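Local coordinates for ubiquitin-like-specific protease 2 (Saccharomyces cerevisiae, PDB 5LNB), which is a cysteine protease of the C48 family that removes SUMO from modified proteins, represented here by its catalytic domain, at residues 102-108 and 185-190. Sequence-based numbering, arbitrary orientation.
Sequences VNNTDLF and YALDKY
The hydroxyl of Y185 reaches into the loop 102-108 and is gripped twice. Its OH donates to T105 OG1 at 2.7 Å and accepts from L107 N at 2.9 Å, nearly straight at 166°. T105 N donates to V102 O and closes the type II turn from V102 to T105; T105 OG1 donates to the same carbonyl oxygen. L107 CD1 sits over one face of the Y185 ring, 4.1 Å from its centroid, a CH-pi contact. K189 CG lies over the opposite face, and V102 CB meets the ring edge.

Y190 OH makes a second pair of bonds: it donates to D106 OD1 at 2.6 Å and accepts from F108 N at 3.1 Å. D106 has CG anti to its backbone N (chi1 -176°), which brings the carboxylate back to that hydroxyl. F108 packs against A186 CB, Y185 and Y190; its CE1 is 3.5 Å from Y185 CD1, and Y190 CD2 lies over one face of its ring. A phenylalanine in place of Y185 would probably leave L107 N without its acceptor and T105 OG1 without its donor.

The packing is tight round the aromatic cluster of F108, Y185 and Y190. It is looser at the exposed N103 and N104 and the amine end of K189, where one water bridges N104 N and K189 NZ.

In this Ulp1-type catalytic domain, the contact joins the C-terminal end of helix 172-190 to the loop between helix 94-98 and strand 112-119. Y95 of helix 94-98 touches V102, Y185 and K189, while L135 of helix 131-136 packs on F108 and Y190.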
ATOM      1  N   VAL A 102       4.692  12.483  10.967  1.00 24.37           N
ATOM      2  CA  VAL A 102       5.738  11.490  11.192  1.00 26.99           C
ATOM      3  C   VAL A 102       6.384  11.631  12.566  1.00 30.63           C
ATOM      4  O   VAL A 102       7.444  11.043  12.806  1.00 28.43           O
ATOM      5  CB  VAL A 102       6.812  11.551  10.095  1.00 27.38           C
ATOM      6  CG1 VAL A 102       6.176  11.355   8.728  1.00 28.09           C
ATOM      7  CG2 VAL A 102       7.586  12.873  10.179  1.00 19.08           C
ATOM      8  N   ASN A 103       5.785  12.407  13.468  1.00 29.15           N
ATOM      9  CA  ASN A 103       6.294  12.479  14.830  1.00 27.44           C
ATOM     10  C   ASN A 103       6.272  11.097  15.472  1.00 26.76           C
ATOM     11  O   ASN A 103       5.311  10.338  15.327  1.00 28.45           O
ATOM     12  CB  ASN A 103       5.468  13.465  15.659  1.00 28.70           C
ATOM     13  CG  ASN A 103       6.028  13.656  17.070  1.00 39.23           C
ATOM     14  OD1 ASN A 103       5.425  13.227  18.059  1.00 42.40           O
ATOM     15  ND2 ASN A 103       7.196  14.287  17.162  1.00 35.97           N
ATOM     16  N   ASN A 104       7.345  10.768  16.184  1.00 26.64           N
ATOM     17  CA  ASN A 104       7.461   9.489  16.883  1.00 27.01           C
ATOM     18  C   ASN A 104       7.361   8.305  15.931  1.00 26.91           C
ATOM     19  O   ASN A 104       6.829   7.252  16.288  1.00 31.34           O
ATOM     20  CB  ASN A 104       6.427   9.373  18.002  1.00 28.95           C
ATOM     21  CG  ASN A 104       6.865  10.109  19.264  1.00 36.38           C
ATOM     22  OD1 ASN A 104       8.034  10.493  19.396  1.00 33.32           O
ATOM     23  ND2 ASN A 104       5.934  10.304  20.198  1.00 33.68           N
ATOM     24  N   THR A 105       7.883   8.469  14.722  1.00 26.61           N
ATOM     25  CA  THR A 105       8.138   7.374  13.796  1.00 26.07           C
ATOM     26  C   THR A 105       9.634   7.102  13.734  1.00 27.27           C
ATOM     27  O   THR A 105      10.462   7.905  14.179  1.00 23.02           O
ATOM     28  CB  THR A 105       7.641   7.697  12.385  1.00 23.72           C
ATOM     29  OG1 THR A 105       8.344   8.852  11.906  1.00 22.21           O
ATOM     30  CG2 THR A 105       6.126   7.937  12.370  1.00 21.41           C
ATOM     31  N   ASP A 106       9.976   5.967  13.141  1.00 24.13           N
ATOM     32  CA  ASP A 106      11.361   5.550  13.031  1.00 23.16           C
ATOM     33  C   ASP A 106      11.515   4.810  11.705  1.00 20.25           C
ATOM     34  O   ASP A 106      11.814   3.621  11.658  1.00 23.79           O
ATOM     35  CB  ASP A 106      11.747   4.691  14.234  1.00 23.01           C
ATOM     36  CG  ASP A 106      13.208   4.298  14.232  1.00 28.45           C
ATOM     37  OD1 ASP A 106      13.998   4.908  13.478  1.00 27.66           O
ATOM     38  OD2 ASP A 106      13.566   3.376  14.997  1.00 35.24           O
ATOM     39  N   LEU A 107      11.316   5.534  10.599  1.00 18.05           N
ATOM     40  CA  LEU A 107      11.188   4.882   9.292  1.00 21.72           C
ATOM     41  C   LEU A 107      12.465   4.168   8.862  1.00 25.46           C
ATOM     42  O   LEU A 107      12.394   3.144   8.171  1.00 25.90           O
ATOM     43  CB  LEU A 107      10.781   5.898   8.224  1.00 19.68           C
ATOM     44  CG  LEU A 107       9.409   6.544   8.444  1.00 24.65           C
ATOM     45  CD1 LEU A 107       9.063   7.531   7.328  1.00 19.41           C
ATOM     46  CD2 LEU A 107       8.343   5.450   8.575  1.00 22.69           C
ATOM     47  N   PHE A 108      13.633   4.685   9.239  1.00 26.82           N
ATOM     48  CA  PHE A 108      14.876   4.085   8.775  1.00 28.80           C
ATOM     49  C   PHE A 108      15.226   2.798   9.516  1.00 30.15           C
ATOM     50  O   PHE A 108      16.239   2.176   9.187  1.00 31.45           O
ATOM     51  CB  PHE A 108      16.030   5.093   8.876  1.00 28.03           C
ATOM     52  CG  PHE A 108      16.010   6.159   7.797  1.00 32.06           C
ATOM     53  CD1 PHE A 108      14.820   6.750   7.399  1.00 29.00           C
ATOM     54  CD2 PHE A 108      17.186   6.568   7.185  1.00 34.93           C
ATOM     55  CE1 PHE A 108      14.801   7.728   6.421  1.00 25.44           C
ATOM     56  CE2 PHE A 108      17.171   7.543   6.203  1.00 31.29           C
ATOM     57  CZ  PHE A 108      15.980   8.123   5.823  1.00 27.38           C
ATOM     58  N   TYR A 185      13.775  13.894   6.416  1.00 23.08           N
ATOM     59  CA  TYR A 185      13.547  12.969   7.518  1.00 23.62           C
ATOM     60  C   TYR A 185      14.864  12.513   8.129  1.00 21.60           C
ATOM     61  O   TYR A 185      15.035  12.528   9.352  1.00 24.90           O
ATOM     62  CB  TYR A 185      12.734  11.770   7.026  1.00 22.81           C
ATOM     63  CG  TYR A 185      12.250  10.869   8.132  1.00 21.47           C
ATOM     64  CD1 TYR A 185      13.046   9.828   8.600  1.00 18.09           C
ATOM     65  CD2 TYR A 185      10.999  11.066   8.723  1.00 18.10           C
ATOM     66  CE1 TYR A 185      12.611   8.998   9.619  1.00 23.39           C
ATOM     67  CE2 TYR A 185      10.546  10.229   9.742  1.00 17.68           C
ATOM     68  CZ  TYR A 185      11.362   9.201  10.190  1.00 22.92           C
ATOM     69  OH  TYR A 185      10.947   8.361  11.201  1.00 27.93           O
ATOM     70  N   ALA A 186      15.807  12.093   7.282  1.00 23.56           N
ATOM     71  CA  ALA A 186      17.105  11.631   7.765  1.00 24.25           C
ATOM     72  C   ALA A 186      17.799  12.698   8.603  1.00 25.50           C
ATOM     73  O   ALA A 186      18.381  12.399   9.654  1.00 24.22           O
ATOM     74  CB  ALA A 186      17.983  11.232   6.577  1.00 21.67           C
ATOM     75  N   LEU A 187      17.774  13.947   8.136  1.00 26.75           N
ATOM     76  CA  LEU A 187      18.430  15.020   8.869  1.00 28.28           C
ATOM     77  C   LEU A 187      17.706  15.301  10.178  1.00 28.86           C
ATOM     78  O   LEU A 187      18.340  15.485  11.223  1.00 23.84           O
ATOM     79  CB  LEU A 187      18.495  16.276   7.999  1.00 24.16           C
ATOM     80  CG  LEU A 187      19.234  17.454   8.637  1.00 30.90           C
ATOM     81  CD1 LEU A 187      20.711  17.139   8.828  1.00 26.62           C
ATOM     82  CD2 LEU A 187      19.080  18.725   7.813  1.00 31.91           C
ATOM     83  N   ASP A 188      16.374  15.312  10.136  1.00 23.80           N
ATOM     84  CA  ASP A 188      15.573  15.637  11.307  1.00 22.08           C
ATOM     85  C   ASP A 188      15.700  14.569  12.388  1.00 26.06           C
ATOM     86  O   ASP A 188      15.980  14.884  13.547  1.00 28.84           O
ATOM     87  CB  ASP A 188      14.114  15.806  10.885  1.00 24.75           C
ATOM     88  CG  ASP A 188      13.199  16.160  12.041  1.00 32.63           C
ATOM     89  OD1 ASP A 188      13.683  16.739  13.041  1.00 34.56           O
ATOM     90  OD2 ASP A 188      11.988  15.859  11.943  1.00 31.81           O
ATOM     91  N   LYS A 189      15.476  13.300  12.041  1.00 21.27           N
ATOM     92  CA  LYS A 189      15.396  12.291  13.094  1.00 26.73           C
ATOM     93  C   LYS A 189      16.761  11.765  13.503  1.00 26.99           C
ATOM     94  O   LYS A 189      16.950  11.418  14.671  1.00 24.02           O
ATOM     95  CB  LYS A 189      14.522  11.103  12.672  1.00 24.49           C
ATOM     96  CG  LYS A 189      13.099  11.455  12.280  1.00 25.72           C
ATOM     97  CD  LYS A 189      12.410  12.245  13.353  1.00 29.96           C
ATOM     98  CE  LYS A 189      10.957  12.504  12.986  1.00 33.66           C
ATOM     99  NZ  LYS A 189      10.332  13.468  13.949  1.00 32.78           N
ATOM    100  N   TYR A 190      17.709  11.673  12.567  1.00 22.59           N
ATOM    101  CA  TYR A 190      18.988  11.043  12.848  1.00 23.67           C
ATOM    102  C   TYR A 190      20.189  11.943  12.614  1.00 25.26           C
ATOM    103  O   TYR A 190      21.315  11.484  12.792  1.00 28.48           O
ATOM    104  CB  TYR A 190      19.166   9.773  12.007  1.00 23.47           C
ATOM    105  CG  TYR A 190      17.944   8.903  11.900  1.00 25.87           C
ATOM    106  CD1 TYR A 190      17.534   8.098  12.970  1.00 23.00           C
ATOM    107  CD2 TYR A 190      17.198   8.868  10.717  1.00 22.01           C
ATOM    108  CE1 TYR A 190      16.409   7.279  12.861  1.00 21.84           C
ATOM    109  CE2 TYR A 190      16.067   8.065  10.603  1.00 20.67           C
ATOM    110  CZ  TYR A 190      15.678   7.277  11.674  1.00 20.73           C
ATOM    111  OH  TYR A 190      14.563   6.479  11.546  1.00 20.06           O
TER
HETATM  112  O   HOH W   1       9.669  12.233  16.350  1.00 31.96           O